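Local coordinates for protein aldose 1-epimerase (Caenorhabditis elegans, PDB 1LUR) that probably catalyses the interconversion of the alpha and beta anomers of aldose sugars, as galactose mutarotases do, at residues Phe124-Asn129 against Ala139-Thr144; Pro164-Leu169 against Pro317-Arg322; Ile265-Thr270 against Ile331-Ser336. All blocks are in the same frame, centred on the assembly; numbering follows the deposited sequence.

Contact 1: residues Phe124-Asn129 against Ala139-Thr144; sequences FSVRAN and AKIDVT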
loop_
_atom_site.group_PDB
_atom_site.type_symbol
_atom_site.label_atom_id
_atom_site.label_comp_id
_atom_site.label_asym_id
_atom_site.label_seq_id
_atom_site.Cartn_x
_atom_site.Cartn_y
_atom_site.Cartn_z
ATOM N N PHE A 124 -4.667 -15.138 2.465
ATOM C CA PHE A 124 -3.368 -15.663 2.059
ATOM C C PHE A 124 -2.478 -15.729 3.286
ATOM O O PHE A 124 -2.630 -14.937 4.213
ATOM C CB PHE A 124 -2.688 -14.741 1.046
ATOM C CG PHE A 124 -3.472 -14.518 -0.211
ATOM C CD1 PHE A 124 -4.116 -13.309 -0.438
ATOM C CD2 PHE A 124 -3.542 -15.509 -1.188
ATOM C CE1 PHE A 124 -4.819 -13.083 -1.621
ATOM C CE2 PHE A 124 -4.242 -15.297 -2.374
ATOM C CZ PHE A 124 -4.882 -14.079 -2.590
ATOM N N SER A 125 -1.544 -16.672 3.296
ATOM C CA SER A 125 -0.644 -16.800 4.430
ATOM C C SER A 125 0.755 -17.087 3.907
ATOM O O SER A 125 0.914 -17.632 2.819
ATOM C CB SER A 125 -1.099 -17.924 5.359
ATOM O OG SER A 125 -0.309 -17.942 6.541
ATOM N N VAL A 126 1.764 -16.693 4.675
ATOM C CA VAL A 126 3.150 -16.911 4.286
ATOM C C VAL A 126 4.052 -16.751 5.501
ATOM O O VAL A 126 3.715 -16.039 6.449
ATOM C CB VAL A 126 3.592 -15.908 3.194
ATOM C CG1 VAL A 126 3.741 -14.511 3.785
ATOM C CG2 VAL A 126 4.898 -16.373 2.560
ATOM N N ARG A 127 5.193 -17.428 5.479
ATOM C CA ARG A 127 6.137 -17.353 6.579
ATOM C C ARG A 127 7.425 -16.736 6.075
ATOM O O ARG A 127 7.794 -16.911 4.914
ATOM C CB ARG A 127 6.437 -18.748 7.134
ATOM C CG ARG A 127 5.274 -19.417 7.824
ATOM C CD ARG A 127 5.625 -20.863 8.164
ATOM N NE ARG A 127 4.587 -21.506 8.956
ATOM C CZ ARG A 127 4.366 -21.257 10.241
ATOM N NH1 ARG A 127 5.119 -20.377 10.893
ATOM N NH2 ARG A 127 3.380 -21.883 10.871
ATOM N N ALA A 128 8.112 -16.021 6.956
ATOM C CA ALA A 128 9.365 -15.378 6.599
ATOM C C ALA A 128 10.263 -15.260 7.828
ATOM O O ALA A 128 9.794 -14.941 8.918
ATOM C CB ALA A 128 9.090 -13.991 6.013
ATOM N N ASN A 129 11.551 -15.537 7.644
ATOM C CA ASN A 129 12.525 -15.459 8.723
ATOM C C ASN A 129 13.784 -14.777 8.203
ATOM O O ASN A 129 13.889 -14.477 7.014
ATOM C CB ASN A 129 12.875 -16.852 9.266
ATOM C CG ASN A 129 13.420 -17.781 8.201
ATOM O OD1 ASN A 129 14.003 -17.341 7.212
ATOM N ND2 ASN A 129 13.243 -19.088 8.410
ATOM N N ALA A 139 8.115 -14.643 11.203
ATOM C CA ALA A 139 6.720 -14.260 11.302
ATOM C C ALA A 139 5.851 -15.064 10.360
ATOM O O ALA A 139 6.284 -15.468 9.279
ATOM C CB ALA A 139 6.559 -12.774 10.996
ATOM N N LYS A 140 4.627 -15.314 10.802
ATOM C CA LYS A 140 3.655 -16.053 10.021
ATOM C C LYS A 140 2.672 -14.931 9.714
ATOM O O LYS A 140 2.038 -14.399 10.623
ATOM C CB LYS A 140 2.980 -17.143 10.854
ATOM C CG LYS A 140 1.928 -17.910 10.064
ATOM C CD LYS A 140 1.226 -18.955 10.908
ATOM C CE LYS A 140 0.055 -19.552 10.141
ATOM N NZ LYS A 140 -0.950 -18.512 9.781
ATOM N N ILE A 141 2.576 -14.557 8.445
ATOM C CA ILE A 141 1.684 -13.487 8.040
ATOM C C ILE A 141 0.460 -13.953 7.269
ATOM O O ILE A 141 0.562 -14.782 6.366
ATOM C CB ILE A 141 2.435 -12.441 7.165
ATOM C CG1 ILE A 141 3.647 -11.891 7.921
ATOM C CG2 ILE A 141 1.522 -11.276 6.822
ATOM C CD1 ILE A 141 4.949 -12.565 7.565
ATOM N N ASP A 142 -0.694 -13.400 7.637
ATOM C CA ASP A 142 -1.957 -13.726 6.998
ATOM C C ASP A 142 -2.633 -12.430 6.569
ATOM O O ASP A 142 -2.788 -11.508 7.367
ATOM C CB ASP A 142 -2.860 -14.501 7.963
ATOM C CG ASP A 142 -2.485 -15.968 8.055
ATOM O OD1 ASP A 142 -1.315 -16.276 8.376
ATOM O OD2 ASP A 142 -3.366 -16.819 7.798
ATOM N N VAL A 143 -3.012 -12.365 5.296
ATOM C CA VAL A 143 -3.671 -11.193 4.739
ATOM C C VAL A 143 -5.003 -11.598 4.123
ATOM O O VAL A 143 -5.077 -12.574 3.368
ATOM C CB VAL A 143 -2.796 -10.535 3.652
ATOM C CG1 VAL A 143 -3.624 -9.560 2.826
ATOM C CG2 VAL A 143 -1.626 -9.816 4.309
ATOM N N THR A 144 -6.050 -10.843 4.441
ATOM C CA THR A 144 -7.373 -11.141 3.909
ATOM C C THR A 144 -7.979 -9.969 3.158
ATOM O O THR A 144 -7.836 -8.814 3.566
ATOM C CB THR A 144 -8.358 -11.535 5.042
ATOM O OG1 THR A 144 -7.835 -12.650 5.775
ATOM C CG2 THR A 144 -9.729 -11.915 4.453
HETATM O O HOH W 1 7.393 -18.168 10.505
#
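Ser125 and Asp142 face each other across two antiparallel strands, and their side chains meet on the same face of the sheet. Ser125 OG donates to Asp142 OD1 at 2.7 Å and comes from above the carboxylate plane. The serine hydroxyl lies anti to the backbone N (chi1 -173°), which brings it over the acid. Lys140, two residues before the aspartate on the same strand, reaches the same oxygen. Its NZ forms a salt bridge with Asp142 OD1 at 2.7 Å, on the syn side and from the face opposite the serine. Two donors thus grip one oxygen and should fix the tilt of the carboxylate. The lysine chain is extended as far as CE, and a bend at its last torsion (chi4 -60°) turns NZ to the acid. Its aliphatic part also packs against Arg127. Lys140 CD sits over one face of the guanidinium, 3.6 Å from Arg127 NH2. The guanidinium and the lysine ammonium carry like charges, but Arg127 NH2 stays 5.6 Å from Lys140 NZ. A water in the guanidinium plane accepts from Arg127 NH1 and binds Ala139 O weakly.

The strands 121-129 and 138-147 are neighbours in the large antiparallel sheet of the galactose mutarotase beta-sandwich, joined by a short helical connection. Backbone bonds pair Phe124 with Val143, Val126 with Ile141 and Ala128 with Ala139, though the return bond from Ala139 N to Ala128 O is weak.

The side chains of these pairs lie on the other face. There Val126 and Ile141 run side by side, with Val126 CG1 4.2 Å from Ile141 CB. Trp112 packs on both, and on Phe124. The Phe124 ring is turned obliquely to Val143 O, with CD1 4.0 Å from that oxygen.

Contact 2: residues Pro164-Leu169 against Pro317-Arg322; sequences PGLLAL and PDVSLR
Gly165 and Leu321 form an antiparallel hydrogen-bonded pair, with Gly165 N to Leu321 O at 3.0 Å and Leu321 N to Gly165 O at 2.8 Å. A third bond, from Leu167 N to Val319 O at 2.9 Å, is nearly straight at 170°. Past it, Ala168 and Val319 meet through side chains alone.

Val319 is the residue most covered by the other segment. Its two methyl groups divide the work. CG1 meets Ala168 CB at 3.9 Å, and CG2 meets the CD2 branch of Leu166, whose side chain crosses that of the valine. With chi1 at -63°, CG1 lies beside the backbone N and CG2 falls between N and the carbonyl carbon, so the two methyls reach different partners. Leu167 and Leu321 lie side by side and point the same way, touching through their CD2 methyls at 3.7 Å. Tyr327 and Ala159 also pack on both leucines.

At the other end, Pro164 CB rests 3.8 Å from Arg322 NH1, oblique to the guanidinium. The arginine's charge is met by a salt bridge to Asp85. Ser320 is tied back to Asp318, whose OD1 accepts from both Ser320 N and Ser320 OG, the hydroxyl at 2.7 Å. The backbone bond makes this an Asx turn, leading into strand 320-321.

The result is a two-stranded antiparallel sheet. It ties the segment before strand 170-175 to the one before strand 327-337, and Leu167 and Leu321 pack it on strands 152-160 and 327-337 of the large sheet of the aldose epimerase beta-sandwich.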
loop_
_atom_site.group_PDB
_atom_site.type_symbol
_atom_site.label_atom_id
_atom_site.label_comp_id
_atom_site.label_asym_id
_atom_site.label_seq_id
_atom_site.Cartn_x
_atom_site.Cartn_y
_atom_site.Cartn_z
ATOM N N PRO A 164 11.471 -12.764 17.958
ATOM C CA PRO A 164 11.306 -11.305 17.919
ATOM C C PRO A 164 11.886 -10.674 16.660
ATOM O O PRO A 164 12.978 -11.027 16.230
ATOM C CB PRO A 164 12.057 -10.828 19.160
ATOM C CG PRO A 164 12.076 -12.013 20.056
ATOM C CD PRO A 164 12.287 -13.160 19.117
ATOM N N GLY A 165 11.160 -9.722 16.087
ATOM C CA GLY A 165 11.640 -9.068 14.886
ATOM C C GLY A 165 10.841 -7.816 14.582
ATOM O O GLY A 165 10.185 -7.262 15.461
ATOM N N LEU A 166 10.896 -7.379 13.334
ATOM C CA LEU A 166 10.174 -6.186 12.913
ATOM C C LEU A 166 9.155 -6.548 11.836
ATOM O O LEU A 166 9.400 -7.430 11.019
ATOM C CB LEU A 166 11.165 -5.151 12.353
ATOM C CG LEU A 166 12.287 -4.633 13.263
ATOM C CD1 LEU A 166 13.371 -3.967 12.435
ATOM C CD2 LEU A 166 11.712 -3.651 14.284
ATOM N N LEU A 167 8.000 -5.891 11.856
ATOM C CA LEU A 167 6.967 -6.149 10.859
ATOM C C LEU A 167 6.121 -4.892 10.675
ATOM O O LEU A 167 5.463 -4.407 11.608
ATOM C CB LEU A 167 6.068 -7.334 11.240
ATOM C CG LEU A 167 5.215 -7.844 10.061
ATOM C CD1 LEU A 167 6.088 -8.642 9.102
ATOM C CD2 LEU A 167 4.076 -8.715 10.561
ATOM N N ALA A 168 6.161 -4.353 9.467
ATOM C CA ALA A 168 5.404 -3.151 9.138
ATOM C C ALA A 168 4.987 -3.343 7.694
ATOM O O ALA A 168 5.783 -3.150 6.772
ATOM C CB ALA A 168 6.282 -1.922 9.301
ATOM N N LEU A 169 3.734 -3.742 7.499
ATOM C CA LEU A 169 3.223 -3.978 6.159
ATOM C C LEU A 169 2.401 -2.845 5.570
ATOM O O LEU A 169 2.135 -1.834 6.220
ATOM C CB LEU A 169 2.336 -5.227 6.173
ATOM C CG LEU A 169 2.792 -6.426 7.009
ATOM C CD1 LEU A 169 1.663 -7.453 7.083
ATOM C CD2 LEU A 169 4.043 -7.038 6.389
ATOM N N PRO A 317 6.993 5.132 15.434
ATOM C CA PRO A 317 6.358 3.962 16.049
ATOM C C PRO A 317 7.224 2.707 16.131
ATOM O O PRO A 317 7.996 2.401 15.218
ATOM C CB PRO A 317 5.123 3.738 15.173
ATOM C CG PRO A 317 4.781 5.105 14.722
ATOM C CD PRO A 317 6.140 5.691 14.373
ATOM N N ASP A 318 7.089 1.986 17.239
ATOM C CA ASP A 318 7.840 0.759 17.456
ATOM C C ASP A 318 7.151 -0.308 16.602
ATOM O O ASP A 318 6.011 -0.669 16.886
ATOM C CB ASP A 318 7.757 0.363 18.935
ATOM C CG ASP A 318 8.569 -0.880 19.264
ATOM O OD1 ASP A 318 8.820 -1.704 18.355
ATOM O OD2 ASP A 318 8.943 -1.040 20.448
ATOM N N VAL A 319 7.818 -0.810 15.562
ATOM C CA VAL A 319 7.190 -1.831 14.725
ATOM C C VAL A 319 7.681 -3.246 15.008
ATOM O O VAL A 319 7.615 -4.124 14.156
ATOM C CB VAL A 319 7.338 -1.532 13.202
ATOM C CG1 VAL A 319 6.626 -0.234 12.855
ATOM C CG2 VAL A 319 8.815 -1.459 12.803
ATOM N N SER A 320 8.161 -3.480 16.222
ATOM C CA SER A 320 8.636 -4.809 16.557
ATOM C C SER A 320 7.426 -5.726 16.715
ATOM O O SER A 320 6.323 -5.269 17.016
ATOM C CB SER A 320 9.435 -4.781 17.865
ATOM O OG SER A 320 8.626 -4.350 18.944
ATOM N N LEU A 321 7.639 -7.012 16.473
ATOM C CA LEU A 321 6.602 -8.032 16.588
ATOM C C LEU A 321 7.292 -9.099 17.430
ATOM O O LEU A 321 8.263 -9.713 16.982
ATOM C CB LEU A 321 6.227 -8.601 15.220
ATOM C CG LEU A 321 5.238 -9.770 15.263
ATOM C CD1 LEU A 321 3.938 -9.319 15.949
ATOM C CD2 LEU A 321 4.952 -10.257 13.851
ATOM N N ARG A 322 6.797 -9.307 18.650
ATOM C CA ARG A 322 7.387 -10.290 19.553
ATOM C C ARG A 322 6.465 -11.465 19.879
ATOM O O ARG A 322 5.240 -11.333 19.834
ATOM C CB ARG A 322 7.817 -9.572 20.831
ATOM C CG ARG A 322 8.756 -8.408 20.540
ATOM C CD ARG A 322 9.048 -7.544 21.755
ATOM N NE ARG A 322 9.889 -6.403 21.391
ATOM C CZ ARG A 322 11.195 -6.476 21.139
ATOM N NH1 ARG A 322 11.833 -7.636 21.221
ATOM N NH2 ARG A 322 11.856 -5.389 20.766
HETATM O O HOH W 2 4.811 -4.780 14.311
#

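Contact 3: residues Ile265-Thr270 against Ile331-Ser336; sequences IELSIT and IVYTFS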
loop_
_atom_site.group_PDB
_atom_site.type_symbol
_atom_site.label_atom_id
_atom_site.label_comp_id
_atom_site.label_asym_id
_atom_site.label_seq_id
_atom_site.Cartn_x
_atom_site.Cartn_y
_atom_site.Cartn_z
ATOM N N ILE A 265 -16.441 8.543 -9.725
ATOM C CA ILE A 265 -16.104 7.520 -8.739
ATOM C C ILE A 265 -15.297 8.117 -7.592
ATOM O O ILE A 265 -14.372 8.905 -7.802
ATOM C CB ILE A 265 -15.289 6.365 -9.369
ATOM C CG1 ILE A 265 -16.158 5.598 -10.370
ATOM C CG2 ILE A 265 -14.782 5.422 -8.277
ATOM C CD1 ILE A 265 -15.427 4.490 -11.085
ATOM N N GLU A 266 -15.659 7.741 -6.373
ATOM C CA GLU A 266 -14.966 8.241 -5.198
ATOM C C GLU A 266 -14.490 7.081 -4.334
ATOM O O GLU A 266 -15.119 6.022 -4.291
ATOM C CB GLU A 266 -15.891 9.156 -4.398
ATOM C CG GLU A 266 -15.310 9.658 -3.093
ATOM C CD GLU A 266 -16.143 10.767 -2.483
ATOM O OE1 GLU A 266 -15.885 11.143 -1.319
ATOM O OE2 GLU A 266 -17.056 11.268 -3.175
ATOM N N LEU A 267 -13.360 7.290 -3.668
ATOM C CA LEU A 267 -12.760 6.292 -2.793
ATOM C C LEU A 267 -12.454 6.954 -1.459
ATOM O O LEU A 267 -11.819 8.007 -1.421
ATOM C CB LEU A 267 -11.460 5.760 -3.405
ATOM C CG LEU A 267 -10.494 5.054 -2.450
ATOM C CD1 LEU A 267 -11.151 3.784 -1.932
ATOM C CD2 LEU A 267 -9.182 4.730 -3.152
ATOM N N SER A 268 -12.922 6.354 -0.370
ATOM C CA SER A 268 -12.678 6.899 0.958
ATOM C C SER A 268 -11.968 5.799 1.731
ATOM O O SER A 268 -12.268 4.616 1.556
ATOM C CB SER A 268 -13.992 7.266 1.656
ATOM O OG SER A 268 -14.702 6.108 2.054
ATOM N N ILE A 269 -11.034 6.186 2.585
ATOM C CA ILE A 269 -10.286 5.213 3.371
ATOM C C ILE A 269 -10.212 5.505 4.863
ATOM O O ILE A 269 -10.156 6.655 5.293
ATOM C CB ILE A 269 -8.825 5.105 2.851
ATOM C CG1 ILE A 269 -8.817 4.537 1.434
ATOM C CG2 ILE A 269 -7.985 4.249 3.795
ATOM C CD1 ILE A 269 -7.434 4.519 0.795
ATOM N N THR A 270 -10.222 4.436 5.645
ATOM C CA THR A 270 -10.134 4.524 7.090
ATOM C C THR A 270 -9.170 3.379 7.388
ATOM O O THR A 270 -9.268 2.303 6.796
ATOM C CB THR A 270 -11.490 4.306 7.793
ATOM O OG1 THR A 270 -11.341 4.604 9.186
ATOM C CG2 THR A 270 -11.970 2.877 7.643
ATOM N N ILE A 331 -7.418 -1.952 6.698
ATOM C CA ILE A 331 -7.596 -0.840 5.781
ATOM C C ILE A 331 -8.965 -1.050 5.162
ATOM O O ILE A 331 -9.235 -2.118 4.609
ATOM C CB ILE A 331 -6.558 -0.867 4.643
ATOM C CG1 ILE A 331 -5.140 -0.926 5.212
ATOM C CG2 ILE A 331 -6.700 0.377 3.797
ATOM C CD1 ILE A 331 -4.059 -1.139 4.151
ATOM N N VAL A 332 -9.837 -0.049 5.267
ATOM C CA VAL A 332 -11.171 -0.169 4.695
ATOM C C VAL A 332 -11.360 0.831 3.562
ATOM O O VAL A 332 -11.304 2.040 3.784
ATOM C CB VAL A 332 -12.268 0.066 5.760
ATOM C CG1 VAL A 332 -13.656 -0.146 5.134
ATOM C CG2 VAL A 332 -12.065 -0.886 6.924
ATOM N N TYR A 333 -11.553 0.319 2.347
ATOM C CA TYR A 333 -11.755 1.166 1.178
ATOM C C TYR A 333 -13.244 1.162 0.856
ATOM O O TYR A 333 -13.831 0.098 0.644
ATOM C CB TYR A 333 -11.016 0.627 -0.055
ATOM C CG TYR A 333 -9.526 0.462 0.090
ATOM C CD1 TYR A 333 -8.993 -0.572 0.856
ATOM C CD2 TYR A 333 -8.643 1.320 -0.568
ATOM C CE1 TYR A 333 -7.620 -0.751 0.959
ATOM C CE2 TYR A 333 -7.268 1.150 -0.470
ATOM C CZ TYR A 333 -6.764 0.116 0.292
ATOM O OH TYR A 333 -5.403 -0.061 0.393
ATOM N N THR A 334 -13.854 2.340 0.825
ATOM C CA THR A 334 -15.277 2.434 0.517
ATOM C C THR A 334 -15.417 3.109 -0.836
ATOM O O THR A 334 -14.887 4.199 -1.046
ATOM C CB THR A 334 -16.044 3.272 1.559
ATOM O OG1 THR A 334 -15.945 2.650 2.845
ATOM C CG2 THR A 334 -17.516 3.376 1.174
ATOM N N PHE A 335 -16.126 2.455 -1.751
ATOM C CA PHE A 335 -16.332 2.998 -3.083
ATOM C C PHE A 335 -17.745 3.552 -3.211
ATOM O O PHE A 335 -18.711 2.920 -2.782
ATOM C CB PHE A 335 -16.084 1.914 -4.132
ATOM C CG PHE A 335 -14.721 1.292 -4.036
ATOM C CD1 PHE A 335 -14.509 0.159 -3.254
ATOM C CD2 PHE A 335 -13.635 1.874 -4.683
ATOM C CE1 PHE A 335 -13.235 -0.382 -3.113
ATOM C CE2 PHE A 335 -12.352 1.339 -4.549
ATOM C CZ PHE A 335 -12.155 0.209 -3.761
ATOM N N SER A 336 -17.853 4.743 -3.789
ATOM C CA SER A 336 -19.143 5.395 -3.973
ATOM C C SER A 336 -19.090 6.362 -5.146
ATOM O O SER A 336 -18.178 6.305 -5.974
ATOM C CB SER A 336 -19.513 6.167 -2.710
ATOM O OG SER A 336 -18.586 7.220 -2.484
HETATM O O HOH W 3 -16.303 6.398 -1.198
#
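Thr334 O is held by two donors. Ser268 N gives it a backbone hydrogen bond in the carbonyl plane, and a water donates to it at 2.6 Å. The same water lies 2.7 Å from Ser336 OG and also binds Glu266 O weakly. It thus links both strands on the face that carries Glu266, Ser268, Thr334 and Ser336. The backbones run antiparallel, with paired bonds at Glu266-Ser336, Ser268-Thr334 and Thr270-Val332.

On this polar face Thr270 CG2 presses on Val332 CB at 3.4 Å, tighter than usual for two carbons. Thr270 OG1 is anti to the backbone N (chi1 -172°) and bonds to Ser253 O, while the methyl is left facing the valine. Thr334 OG1 takes its bond from Gln152.

The other face is apolar. Leu267 CD1 lies in the plane of the Tyr333 ring, at its edge, 3.7 Å from Tyr333 CB. The same methyl is 3.8 Å from Phe335 CE2, so it touches both aromatic side chains. Ile269 runs alongside Tyr333 and puts CD1 3.6 Å from Tyr333 CE2, oblique to the ring. Its CG2 meets Ile331 CG2. With Ile269 cut back to an alanine, a gap would probably open along the Tyr333 ring, and Ile331 CG2 would be left without this apolar partner.

Strands 265-271 and 327-337 lie inside the nine-stranded sheet, with 256-259 beyond the first and 152-160 beyond the second. Ile302 of strand 300-305, in the seven-stranded sheet, packs on Leu267 and Ile269, and Trp175 meets the Tyr333 ring.

Overall arrangement
Contacts 1 and 3 belong to the same nine-stranded antiparallel sheet, with their centres about 25 Å apart. Strand 152-160 lies between strand 138-147 of contact 1 and strand 327-337 of contact 3. Contact 2 is a separate two-stranded sheet, its centre about 14 Å from that of contact 1 and about 27 Å from that of contact 3. It packs against contact 1: Leu169 touches Ile141, and Leu321 touches Ala139. Along the chain contact 1 closes first. The segments of contacts 2 and 3 then alternate, and strand 320-321 leads on to strand 327-337. The C-terminal part thus returns to join earlier strands, consistent with a single beta-sandwich domain of the aldose epimerase family.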